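Local coordinates for putative sugar ABC transporter, substrate-binding protein (Clostridium phytofermentans, PDB 4WZZ) that probably captures sugars for uptake by an ABC transporter and holds alpha-L-rhamnopyranose between its two lobes, at residues K93-E98 / A118-D123; L142-N147 / A190-A195; V153-A158 / T349-G354; L184-T189 / G220-Q225. One frame throughout, in Å; residues are numbered along the deposited sequence. Where two conformers were deposited one is given.

Contact 1 (K93-E98 / A118-D123); sequences KSATAE and AANDTD
One face of the Asn120 side-chain amide lies beneath the Ala95-Thr96 peptide group, which runs almost parallel to it, with CG of Asn120 only 3.4 Å from Ala95 C. At the amide edge ND2 points toward Thr96 O, 3.0 Å away, in a hydrogen bond that leaves the amide plane by a modest tilt and reaches the carbonyl from above its own plane. The same ND2 also serves Lys62 O, so both of its hydrogens can be used in this buried spot. At the other end OD1 of Asn120 takes a water at 2.8 Å, which stands above the amide on the peptide's side and also donates to Ala95 O. An asparagine suits the place because ND2 donates directly to the turn while OD1 reaches it through the water. With CG beside the backbone N (chi1 -72°), the amide is carried under that turn. Next to it, the small Ala97 methyl lets the start of helix 97-110 come up to Asp121, CB to CB at 3.9 Å. Away from the interface, the carboxylate of Asp121 receives Asp123 N on the anti side of OD1, and Ala124 N as well. That makes an Asx turn, while Thr96 acts as N-cap of the helix. Loops that lead from the C-terminal ends of parallel strands, here 86-90 and 114-117, into helices mark a Rossmann-like periplasmic-binding-protein lobe.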
loop_
_atom_site.group_PDB
_atom_site.type_symbol
_atom_site.label_atom_id
_atom_site.label_comp_id
_atom_site.label_asym_id
_atom_site.label_seq_id
_atom_site.Cartn_x
_atom_site.Cartn_y
_atom_site.Cartn_z
ATOM N N LYS A 93 5.424 -6.983 14.886
ATOM C CA LYS A 93 5.758 -5.932 15.846
ATOM C C LYS A 93 6.299 -4.683 15.159
ATOM O O LYS A 93 5.969 -3.556 15.542
ATOM C CB LYS A 93 6.783 -6.437 16.868
ATOM C CG LYS A 93 7.049 -5.425 17.985
ATOM C CD LYS A 93 8.540 -5.195 18.198
ATOM C CE LYS A 93 9.249 -6.443 18.689
ATOM N NZ LYS A 93 9.014 -6.708 20.142
ATOM N N SER A 94 7.144 -4.889 14.158
ATOM C CA SER A 94 7.657 -3.798 13.345
ATOM C C SER A 94 7.628 -4.204 11.873
ATOM O O SER A 94 7.483 -5.385 11.548
ATOM C CB SER A 94 9.061 -3.390 13.797
ATOM O OG SER A 94 10.033 -4.320 13.363
ATOM N N ALA A 95 7.763 -3.222 10.987
ATOM C CA ALA A 95 7.649 -3.466 9.559
ATOM C C ALA A 95 8.925 -4.006 8.946
ATOM O O ALA A 95 9.437 -3.463 7.965
ATOM C CB ALA A 95 7.219 -2.187 8.836
ATOM N N THR A 96 9.417 -5.094 9.524
ATOM C CA THR A 96 10.656 -5.724 9.093
ATOM C C THR A 96 10.433 -7.162 8.646
ATOM O O THR A 96 9.438 -7.798 8.996
ATOM C CB THR A 96 11.668 -5.784 10.237
ATOM O OG1 THR A 96 11.169 -6.650 11.277
ATOM C CG2 THR A 96 11.927 -4.396 10.782
ATOM N N ALA A 97 11.369 -7.662 7.854
ATOM C CA ALA A 97 11.356 -9.056 7.426
ATOM C C ALA A 97 11.431 -10.012 8.619
ATOM O O ALA A 97 10.672 -10.974 8.699
ATOM C CB ALA A 97 12.505 -9.301 6.475
ATOM N N GLU A 98 12.340 -9.730 9.550
ATOM C CA GLU A 98 12.516 -10.580 10.724
ATOM C C GLU A 98 11.209 -10.805 11.487
ATOM O O GLU A 98 10.876 -11.939 11.819
ATOM C CB GLU A 98 13.564 -9.976 11.660
ATOM C CG GLU A 98 13.776 -10.773 12.936
ATOM C CD GLU A 98 14.884 -10.209 13.820
ATOM O OE1 GLU A 98 15.440 -9.137 13.487
ATOM O OE2 GLU A 98 15.194 -10.847 14.855
ATOM N N ALA A 118 1.509 -9.176 3.088
ATOM C CA ALA A 118 1.957 -7.867 2.624
ATOM C C ALA A 118 3.413 -7.733 3.029
ATOM O O ALA A 118 3.728 -7.523 4.208
ATOM C CB ALA A 118 1.131 -6.767 3.252
ATOM N N ALA A 119 4.301 -7.899 2.051
ATOM C CA ALA A 119 5.712 -8.127 2.323
ATOM C C ALA A 119 6.473 -6.923 2.810
ATOM O O ALA A 119 6.365 -5.834 2.242
ATOM C CB ALA A 119 6.408 -8.674 1.054
ATOM N N ASN A 120 7.276 -7.132 3.847
ATOM C CA ASN A 120 8.186 -6.095 4.341
ATOM C C ASN A 120 9.530 -6.124 3.635
ATOM O O ASN A 120 10.363 -5.228 3.813
ATOM C CB ASN A 120 8.395 -6.240 5.840
ATOM C CG ASN A 120 7.169 -5.839 6.633
ATOM O OD1 ASN A 120 6.385 -5.000 6.195
ATOM N ND2 ASN A 120 6.997 -6.431 7.800
ATOM N N ASP A 121 9.738 -7.153 2.826
ATOM C CA ASP A 121 10.963 -7.295 2.037
ATOM C C ASP A 121 10.612 -8.226 0.893
ATOM O O ASP A 121 9.842 -9.185 1.069
ATOM C CB ASP A 121 12.088 -7.876 2.888
ATOM C CG ASP A 121 13.442 -7.921 2.153
ATOM O OD1 ASP A 121 13.636 -8.792 1.272
ATOM O OD2 ASP A 121 14.316 -7.096 2.485
ATOM N N THR A 122 11.161 -7.946 -0.281
ATOM C CA THR A 122 10.725 -8.627 -1.474
ATOM C C THR A 122 11.252 -10.065 -1.503
ATOM O O THR A 122 10.586 -10.969 -2.022
ATOM C CB THR A 122 11.216 -7.868 -2.714
ATOM O OG1 THR A 122 11.103 -6.455 -2.464
ATOM C CG2 THR A 122 10.389 -8.243 -3.916
ATOM N N ASP A 123 12.431 -10.264 -0.918
ATOM C CA ASP A 123 13.165 -11.526 -1.057
ATOM C C ASP A 123 13.396 -12.322 0.242
ATOM O O ASP A 123 13.527 -13.549 0.217
ATOM C CB ASP A 123 14.526 -11.238 -1.683
ATOM C CG ASP A 123 14.420 -10.753 -3.122
ATOM O OD1 ASP A 123 13.521 -11.203 -3.857
ATOM O OD2 ASP A 123 15.247 -9.913 -3.519
HETATM O O HOH W 1 7.908 -2.755 5.497
#

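Contact 2 (L142-N147 / A190-A195). With RAM (alpha-L-rhamnopyranose), chain B.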
loop_
_atom_site.group_PDB
_atom_site.type_symbol
_atom_site.label_atom_id
_atom_site.label_comp_id
_atom_site.label_asym_id
_atom_site.label_seq_id
_atom_site.Cartn_x
_atom_site.Cartn_y
_atom_site.Cartn_z
ATOM N N LEU A 142 -0.513 -9.451 -1.003
ATOM C CA LEU A 142 -1.322 -8.257 -1.229
ATOM C C LEU A 142 -0.577 -7.033 -0.708
ATOM O O LEU A 142 0.283 -7.154 0.168
ATOM C CB LEU A 142 -2.711 -8.329 -0.569
ATOM C CG LEU A 142 -2.822 -8.077 0.940
ATOM C CD1 LEU A 142 -4.275 -7.967 1.377
ATOM C CD2 LEU A 142 -2.124 -9.175 1.724
ATOM N N ASP A 143 -0.935 -5.868 -1.248
ATOM C CA ASP A 143 -0.478 -4.552 -0.748
ATOM C C ASP A 143 0.984 -4.298 -1.084
ATOM O O ASP A 143 1.330 -3.273 -1.690
ATOM C CB ASP A 143 -0.719 -4.439 0.762
ATOM C CG ASP A 143 -0.316 -3.097 1.330
ATOM O OD1 ASP A 143 -0.671 -2.057 0.740
ATOM O OD2 ASP A 143 0.340 -3.108 2.384
ATOM N N SER A 144 1.842 -5.220 -0.676
ATOM C CA SER A 144 3.274 -5.130 -0.930
ATOM C C SER A 144 3.765 -6.527 -1.315
ATOM O O SER A 144 3.607 -7.490 -0.559
ATOM C CB SER A 144 3.988 -4.602 0.321
ATOM O OG SER A 144 5.394 -4.518 0.136
ATOM N N ALA A 145 4.334 -6.640 -2.505
ATOM C CA ALA A 145 4.569 -7.961 -3.096
ATOM C C ALA A 145 5.782 -8.687 -2.515
ATOM O O ALA A 145 6.852 -8.096 -2.328
ATOM C CB ALA A 145 4.726 -7.829 -4.615
ATOM N N THR A 146 5.617 -9.988 -2.271
ATOM C CA THR A 146 6.756 -10.878 -2.158
ATOM C C THR A 146 7.230 -11.094 -3.581
ATOM O O THR A 146 6.521 -10.766 -4.531
ATOM C CB THR A 146 6.383 -12.265 -1.636
ATOM O OG1 THR A 146 5.420 -12.850 -2.525
ATOM C CG2 THR A 146 5.801 -12.172 -0.243
ATOM N N ASN A 147 8.402 -11.676 -3.744
ATOM C CA ASN A 147 8.867 -11.918 -5.104
ATOM C C ASN A 147 8.015 -12.974 -5.834
ATOM O O ASN A 147 7.119 -13.562 -5.246
ATOM C CB ASN A 147 10.364 -12.216 -5.136
ATOM C CG ASN A 147 10.740 -13.534 -4.504
ATOM O OD1 ASN A 147 9.987 -14.509 -4.528
ATOM N ND2 ASN A 147 11.932 -13.563 -3.932
ATOM N N ALA A 190 10.524 -2.091 1.815
ATOM C CA ALA A 190 9.137 -2.344 1.458
ATOM C C ALA A 190 8.971 -2.373 -0.045
ATOM O O ALA A 190 9.281 -1.416 -0.751
ATOM C CB ALA A 190 8.234 -1.269 2.050
ATOM N N THR A 191 8.474 -3.488 -0.544
ATOM C CA THR A 191 8.337 -3.662 -1.976
ATOM C C THR A 191 7.473 -2.604 -2.612
ATOM O O THR A 191 7.822 -2.087 -3.672
ATOM C CB THR A 191 7.736 -5.058 -2.287
ATOM O OG1 THR A 191 8.417 -6.018 -1.480
ATOM C CG2 THR A 191 7.868 -5.378 -3.765
ATOM N N ASN A 192 6.327 -2.301 -1.999
ATOM C CA ASN A 192 5.421 -1.354 -2.639
ATOM C C ASN A 192 5.990 0.053 -2.728
ATOM O O ASN A 192 6.005 0.643 -3.818
ATOM C CB ASN A 192 3.990 -1.362 -2.042
ATOM C CG ASN A 192 3.937 -1.152 -0.549
ATOM O OD1 ASN A 192 4.953 -1.101 0.145
ATOM N ND2 ASN A 192 2.707 -1.059 -0.029
ATOM N N GLN A 193 6.469 0.615 -1.630
ATOM C CA GLN A 193 7.051 1.957 -1.745
ATOM C C GLN A 193 8.203 1.947 -2.713
ATOM O O GLN A 193 8.366 2.858 -3.500
ATOM C CB GLN A 193 7.506 2.523 -0.404
ATOM C CG GLN A 193 6.376 3.156 0.397
ATOM C CD GLN A 193 5.637 2.185 1.295
ATOM O OE1 GLN A 193 6.137 1.115 1.636
ATOM N NE2 GLN A 193 4.460 2.601 1.758
ATOM N N ASN A 194 9.032 0.911 -2.671
ATOM C CA ASN A 194 10.163 0.905 -3.580
ATOM C C ASN A 194 9.711 0.882 -5.051
ATOM O O ASN A 194 10.341 1.524 -5.916
ATOM C CB ASN A 194 11.089 -0.264 -3.261
ATOM C CG ASN A 194 11.907 -0.020 -2.003
ATOM O OD1 ASN A 194 11.999 1.113 -1.506
ATOM N ND2 ASN A 194 12.509 -1.079 -1.483
ATOM N N ALA A 195 8.627 0.158 -5.344
ATOM C CA ALA A 195 8.078 0.117 -6.696
ATOM C C ALA A 195 7.494 1.466 -7.115
ATOM O O ALA A 195 7.696 1.916 -8.262
ATOM C CB ALA A 195 7.039 -0.997 -6.827
HETATM C C1 RAM B . 1.146 2.227 4.593
HETATM C C2 RAM B . 1.727 0.858 4.256
HETATM C C3 RAM B . 1.018 0.199 3.073
HETATM C C4 RAM B . 0.870 1.172 1.909
HETATM C C5 RAM B . 0.246 2.482 2.384
HETATM C C6 RAM B . 0.181 3.513 1.268
HETATM O O1 RAM B . -0.106 2.054 5.159
HETATM O O2 RAM B . 3.077 1.075 3.981
HETATM O O3 RAM B . 1.771 -0.961 2.731
HETATM O O4 RAM B . 0.071 0.586 0.897
HETATM O O5 RAM B . 0.986 3.035 3.440
#
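Ser144 and Asn192 make the tight part of this contact, their CA atoms only 4.7 Å apart. Ser144 OG, anti to its own nitrogen, accepts from Asn192 N at 3.2 Å, so a serine from the loop satisfies an N-H in the first turn of helix 191-203. The same hydroxyl is hydrogen-bonded to Ala119 O, which fixes its rotation. Beside it Thr191 OG1 donates to Ala145 O at 2.7 Å, close to that carbonyl's plane; a threonine fits because its CG2 also packs against Ala145, 4.1 Å from the CB. The Asn192 amide is folded back over the loop, its CG lying between backbone N and carbonyl carbon (chi1 54°), and ND2 thereby reaches rhamnose O3 at 2.9 Å, while OD1 is bound by Lys62 NZ. Asp143 grips the sugar with both oxygens, OD2 taking O3 at 2.6 Å and OD1 taking O4 at 2.7 Å, with Tyr68 and Gln157 steadying OD1; Gln193 NE2 adds a nearly straight bond to O2. The loose side lies farther along the loop, where Thr146 and the partly exposed Asn147 make no contact with 190-195. The loop follows strand 138-142 of the larger sheet, with Leu302 of helix 299-315 against Asp143 and Phe154 of strand 154-156 against Ala145, whereas helix 191-203 follows strand 179-185 of the other lobe.

Contact 3 (V153-A158 / T349-G354); sequences VFVNQA and TEIILG
Parallel pairing of strands 154-156 and 349-352 joins a late strand of the chain to the central sheet of one lobe, with Phe154, Val155 and Asn156 opposite Glu350, Ile351 and Ile352. The ladder alternates: Ile351 N donates to Phe154 O at 2.8 Å, Asn156 N to Ile351 O at 2.8 Å, and Leu353 N to Asn156 O at 2.7 Å. On the face carrying Phe154 and Asn156, the extended end of Glu350 brings OE1 to Asn156 ND2, 2.9 Å away, in a bond that is fairly straight (162°) and arrives on the syn side of the carboxylate, though 30° out of its plane. OE1 also sits at the edge of the Phe154 ring, 4.0 Å from CD2, where the ring's slightly positive hydrogens would suit a carboxylate oxygen. The other face is apolar: Val153 CG2 touches Ile351 CD1 at 3.9 Å, and beta-branched valine and isoleucine suit an extended backbone. There Leu305 of helix 299-315 covers Val155, Ile351 and Leu353. Strand 138-142 flanks 154-156 on the side away from 349-352, antiparallel strand 338-343 flanks 349-352, and just past the pairing Gln157 turns toward the rhamnose and Asp143.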
loop_
_atom_site.group_PDB
_atom_site.type_symbol
_atom_site.label_atom_id
_atom_site.label_comp_id
_atom_site.label_asym_id
_atom_site.label_seq_id
_atom_site.Cartn_x
_atom_site.Cartn_y
_atom_site.Cartn_z
ATOM N N VAL A 153 0.145 -15.436 -6.626
ATOM C CA VAL A 153 -0.377 -14.227 -7.250
ATOM C C VAL A 153 -0.235 -13.048 -6.288
ATOM O O VAL A 153 -0.176 -13.252 -5.084
ATOM C CB VAL A 153 -1.855 -14.389 -7.653
ATOM C CG1 VAL A 153 -2.765 -14.517 -6.414
ATOM C CG2 VAL A 153 -2.291 -13.254 -8.590
ATOM N N PHE A 154 -0.165 -11.839 -6.843
ATOM C CA PHE A 154 -0.126 -10.596 -6.050
ATOM C C PHE A 154 -1.401 -9.812 -6.277
ATOM O O PHE A 154 -1.868 -9.669 -7.413
ATOM C CB PHE A 154 1.076 -9.738 -6.456
ATOM C CG PHE A 154 1.173 -8.428 -5.708
ATOM C CD1 PHE A 154 1.231 -8.422 -4.333
ATOM C CD2 PHE A 154 1.229 -7.209 -6.387
ATOM C CE1 PHE A 154 1.321 -7.252 -3.622
ATOM C CE2 PHE A 154 1.315 -6.032 -5.670
ATOM C CZ PHE A 154 1.362 -6.061 -4.281
ATOM N N VAL A 155 -1.986 -9.317 -5.197
ATOM C CA VAL A 155 -3.183 -8.495 -5.297
ATOM C C VAL A 155 -2.740 -7.074 -5.060
ATOM O O VAL A 155 -2.360 -6.708 -3.943
ATOM C CB VAL A 155 -4.282 -8.908 -4.309
ATOM C CG1 VAL A 155 -5.513 -8.038 -4.505
ATOM C CG2 VAL A 155 -4.640 -10.364 -4.515
ATOM N N ASN A 156 -2.779 -6.283 -6.132
ATOM C CA ASN A 156 -2.231 -4.910 -6.150
ATOM C C ASN A 156 -3.373 -3.903 -6.087
ATOM O O ASN A 156 -4.366 -4.022 -6.826
ATOM C CB ASN A 156 -1.435 -4.705 -7.455
ATOM C CG ASN A 156 -0.388 -3.614 -7.355
ATOM O OD1 ASN A 156 -0.394 -2.804 -6.429
ATOM N ND2 ASN A 156 0.524 -3.575 -8.339
ATOM N N GLN A 157 -3.254 -2.929 -5.173
ATOM C CA GLN A 157 -4.267 -1.897 -4.961
ATOM C C GLN A 157 -4.532 -1.050 -6.195
ATOM O O GLN A 157 -5.639 -0.581 -6.416
ATOM C CB GLN A 157 -3.835 -0.983 -3.810
ATOM C CG GLN A 157 -2.351 -0.595 -3.823
ATOM C CD GLN A 157 -1.514 -1.465 -2.936
ATOM O OE1 GLN A 157 -1.398 -2.665 -3.173
ATOM N NE2 GLN A 157 -0.943 -0.887 -1.894
ATOM N N ALA A 158 -3.503 -0.839 -6.999
ATOM C CA ALA A 158 -3.634 -0.028 -8.210
ATOM C C ALA A 158 -2.439 -0.329 -9.075
ATOM O O ALA A 158 -1.470 -0.909 -8.606
ATOM C CB ALA A 158 -3.704 1.459 -7.868
ATOM N N THR A 349 2.632 -12.742 -11.376
ATOM C CA THR A 349 1.325 -12.378 -11.863
ATOM C C THR A 349 0.684 -11.512 -10.800
ATOM O O THR A 349 1.099 -11.533 -9.643
ATOM C CB THR A 349 0.431 -13.593 -12.104
ATOM O OG1 THR A 349 0.239 -14.314 -10.881
ATOM C CG2 THR A 349 1.049 -14.527 -13.151
ATOM N N GLU A 350 -0.344 -10.781 -11.204
ATOM C CA GLU A 350 -1.037 -9.907 -10.292
ATOM C C GLU A 350 -2.486 -9.695 -10.733
ATOM O O GLU A 350 -2.872 -9.945 -11.885
ATOM C CB GLU A 350 -0.285 -8.579 -10.161
ATOM C CG GLU A 350 -0.452 -7.656 -11.345
ATOM C CD GLU A 350 0.349 -6.363 -11.224
ATOM O OE1 GLU A 350 0.691 -5.927 -10.094
ATOM O OE2 GLU A 350 0.646 -5.790 -12.289
ATOM N N ILE A 351 -3.287 -9.299 -9.759
ATOM C CA ILE A 351 -4.657 -8.861 -9.943
ATOM C C ILE A 351 -4.672 -7.417 -9.464
ATOM O O ILE A 351 -4.231 -7.147 -8.353
ATOM C CB ILE A 351 -5.595 -9.700 -9.053
ATOM C CG1 ILE A 351 -5.574 -11.169 -9.506
ATOM C CG2 ILE A 351 -7.015 -9.165 -9.082
ATOM C CD1 ILE A 351 -6.010 -12.125 -8.423
ATOM N N ILE A 352 -5.200 -6.505 -10.274
ATOM C CA ILE A 352 -5.200 -5.096 -9.930
ATOM C C ILE A 352 -6.596 -4.688 -9.479
ATOM O O ILE A 352 -7.552 -4.781 -10.250
ATOM C CB ILE A 352 -4.741 -4.218 -11.107
ATOM C CG1 ILE A 352 -3.295 -4.559 -11.495
ATOM C CG2 ILE A 352 -4.862 -2.746 -10.722
ATOM C CD1 ILE A 352 -2.768 -3.807 -12.704
ATOM N N LEU A 353 -6.703 -4.231 -8.230
ATOM C CA LEU A 353 -7.969 -3.886 -7.604
ATOM C C LEU A 353 -8.755 -2.850 -8.374
ATOM O O LEU A 353 -9.941 -3.018 -8.613
ATOM C CB LEU A 353 -7.732 -3.364 -6.173
ATOM C CG LEU A 353 -8.908 -2.764 -5.400
ATOM C CD1 LEU A 353 -9.942 -3.830 -5.015
ATOM C CD2 LEU A 353 -8.394 -2.099 -4.132
ATOM N N GLY A 354 -8.086 -1.761 -8.747
ATOM C CA GLY A 354 -8.748 -0.611 -9.333
ATOM C C GLY A 354 -7.738 0.479 -9.632
ATOM O O GLY A 354 -6.544 0.235 -9.569
#

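Contact 4 (L184-T189 / G220-Q225). With RAM (alpha-L-rhamnopyranose), chain B.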
loop_
_atom_site.group_PDB
_atom_site.type_symbol
_atom_site.label_atom_id
_atom_site.label_comp_id
_atom_site.label_asym_id
_atom_site.label_seq_id
_atom_site.Cartn_x
_atom_site.Cartn_y
_atom_site.Cartn_z
ATOM N N LEU A 184 9.293 10.917 1.480
ATOM C CA LEU A 184 9.300 10.315 2.806
ATOM C C LEU A 184 8.614 8.975 2.633
ATOM O O LEU A 184 7.387 8.899 2.467
ATOM C CB LEU A 184 8.521 11.166 3.814
ATOM C CG LEU A 184 8.326 10.537 5.191
ATOM C CD1 LEU A 184 9.669 10.322 5.862
ATOM C CD2 LEU A 184 7.421 11.422 6.074
ATOM N N SER A 185 9.434 7.927 2.621
ATOM C CA SER A 185 8.936 6.574 2.399
ATOM C C SER A 185 8.663 5.861 3.726
ATOM O O SER A 185 8.734 6.460 4.819
ATOM C CB SER A 185 9.960 5.788 1.585
ATOM O OG SER A 185 9.396 4.598 1.087
ATOM N N ALA A 186 8.344 4.578 3.621
ATOM C CA ALA A 186 8.159 3.715 4.782
ATOM C C ALA A 186 9.472 2.945 5.022
ATOM O O ALA A 186 10.529 3.559 5.072
ATOM C CB ALA A 186 6.973 2.767 4.552
ATOM N N ALA A 187 9.430 1.622 5.182
ATOM C CA ALA A 187 10.669 0.855 5.322
ATOM C C ALA A 187 11.433 0.886 4.010
ATOM O O ALA A 187 10.830 0.826 2.939
ATOM C CB ALA A 187 10.374 -0.578 5.705
ATOM N N SER A 188 12.761 0.931 4.093
ATOM C CA SER A 188 13.612 0.942 2.913
ATOM C C SER A 188 13.531 -0.357 2.109
ATOM O O SER A 188 13.925 -0.397 0.953
ATOM C CB SER A 188 15.063 1.214 3.321
ATOM O OG SER A 188 15.587 0.128 4.082
ATOM N N THR A 189 13.027 -1.420 2.739
ATOM C CA THR A 189 12.880 -2.707 2.092
ATOM C C THR A 189 11.474 -2.990 1.562
ATOM O O THR A 189 11.267 -4.016 0.902
ATOM C CB THR A 189 13.225 -3.826 3.088
ATOM O OG1 THR A 189 12.449 -3.647 4.276
ATOM C CG2 THR A 189 14.711 -3.773 3.442
ATOM N N GLY A 220 10.788 6.510 6.936
ATOM C CA GLY A 220 10.091 6.646 8.200
ATOM C C GLY A 220 9.574 5.342 8.772
ATOM O O GLY A 220 8.973 5.342 9.829
ATOM N N ASP A 221 9.805 4.238 8.059
ATOM C CA ASP A 221 9.581 2.868 8.571
ATOM C C ASP A 221 8.140 2.533 8.925
ATOM O O ASP A 221 7.876 1.574 9.663
ATOM C CB ASP A 221 10.487 2.605 9.767
ATOM C CG ASP A 221 11.952 2.602 9.383
ATOM O OD1 ASP A 221 12.248 2.631 8.179
ATOM O OD2 ASP A 221 12.808 2.611 10.275
ATOM N N ASP A 222 7.193 3.307 8.400
ATOM C CA ASP A 222 5.796 3.125 8.768
ATOM C C ASP A 222 5.554 3.289 10.280
ATOM O O ASP A 222 4.617 2.721 10.873
ATOM C CB ASP A 222 5.258 1.780 8.238
ATOM C CG ASP A 222 4.589 1.916 6.893
ATOM O OD1 ASP A 222 4.142 3.053 6.525
ATOM O OD2 ASP A 222 4.460 0.864 6.208
ATOM N N GLU A 223 6.375 4.137 10.890
ATOM C CA GLU A 223 6.263 4.454 12.307
ATOM C C GLU A 223 6.037 5.945 12.429
ATOM O O GLU A 223 6.699 6.736 11.758
ATOM C CB GLU A 223 7.550 4.070 13.030
ATOM C CG GLU A 223 7.857 2.602 12.974
ATOM C CD GLU A 223 9.099 2.181 13.764
ATOM O OE1 GLU A 223 9.667 3.003 14.536
ATOM O OE2 GLU A 223 9.499 1.001 13.600
ATOM N N TYR A 224 5.103 6.319 13.301
ATOM C CA TYR A 224 4.764 7.722 13.511
ATOM C C TYR A 224 5.977 8.552 13.927
ATOM O O TYR A 224 6.303 9.552 13.277
ATOM C CB TYR A 224 3.660 7.799 14.549
ATOM C CG TYR A 224 3.212 9.197 14.912
ATOM C CD1 TYR A 224 2.374 9.914 14.063
ATOM C CD2 TYR A 224 3.585 9.784 16.123
ATOM C CE1 TYR A 224 1.944 11.192 14.388
ATOM C CE2 TYR A 224 3.155 11.066 16.457
ATOM C CZ TYR A 224 2.334 11.757 15.571
ATOM O OH TYR A 224 1.873 13.022 15.848
ATOM N N GLN A 225 6.652 8.150 14.999
ATOM C CA GLN A 225 7.724 8.984 15.543
ATOM C C GLN A 225 8.888 9.084 14.554
ATOM O O GLN A 225 9.391 10.182 14.274
ATOM C CB GLN A 225 8.196 8.485 16.908
ATOM C CG GLN A 225 9.150 9.455 17.610
ATOM C CD GLN A 225 8.538 10.829 17.859
ATOM O OE1 GLN A 225 7.475 10.959 18.489
ATOM N NE2 GLN A 225 9.213 11.872 17.370
HETATM C C1 RAM B . 1.146 2.227 4.593
HETATM C C2 RAM B . 1.727 0.858 4.256
HETATM C C3 RAM B . 1.018 0.199 3.073
HETATM C C4 RAM B . 0.870 1.172 1.909
HETATM C C5 RAM B . 0.246 2.482 2.384
HETATM C C6 RAM B . 0.181 3.513 1.268
HETATM O O1 RAM B . -0.106 2.054 5.159
HETATM O O2 RAM B . 3.077 1.075 3.981
HETATM O O3 RAM B . 1.771 -0.961 2.731
HETATM O O4 RAM B . 0.071 0.586 0.897
HETATM O O5 RAM B . 0.986 3.035 3.440
HETATM O O HOH W 2 7.009 5.981 7.114
HETATM O O HOH W 3 6.784 -0.311 5.069
HETATM O O HOH W 4 13.930 1.300 6.719
#
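Asp222 leans on Ala186, and its side chain can be followed outward from there. CB lies 4.2 Å from Ala186 CB, a mere brush. At CG the fit is closer: the Ala186 methyl stands over one face of the carboxylate, with its CB 3.4 Å from Asp222 CG. A methyl suits this place, being small enough to let the acid settle flat beneath it. OD1 is held by Thr248 OG1. The other oxygen, OD2, is the one that meets the sugar: rhamnose O2 donates to it at 2.6 Å, and a water donates at 2.8 Å while accepting from Ala187 N, linking the acid back to segment 184-189. The first torsion is skewed from a staggered position (chi1 -93°), perhaps because both oxygens are held.

Behind the side chain, backbone bonds tie the loops together. Gly220 N donates to Ser185 O at 3.0 Å and Asp221 N to Ala186 O at 3.1 Å, both from above the carbonyl planes. Gly220, lacking a CB, brings its backbone close against Ser185 O. Asp221 and Asp222 both have positive phi (63° and 59°), left-handed conformations that let the chain turn sharply before Glu223, the N-cap of helix 224-237. A second water joins Ser185 O to Asp222 N, and a third joins Ser188 N to Asp221 OD1.

With two donors on OD2, and Lys62 NZ only a long, weak ion pair away, the carboxylate is probably ionised; its place is consistent with recognition of the hydroxyl at sugar position 2, whose O2 also accepts from Gln193 NE2.

In the fold
Contact 2 is central, bringing a loop of the larger-sheet lobe against a helix of the other lobe beside the rhamnose. Contact 1, centred 10 Å from it, meets the 142-147 loop through the 118-123 loop, where Ala119 O and Ser144 OG are 2.7 Å apart. Contact 3, 11 Å from contact 2, meets the same 142-147 loop through strand 154-156 and Gln157, whose NE2 reaches Asp143 OD1 at 2.9 Å. Contact 4 belongs to the second lobe and supplies Asp222 to the sugar; Asn120 O and Thr189 OG1, 2.7 Å apart, join it to contact 1. Contacts 3 and 4 do not touch, with centres about 23 Å apart, yet both send a residue to the rhamnose.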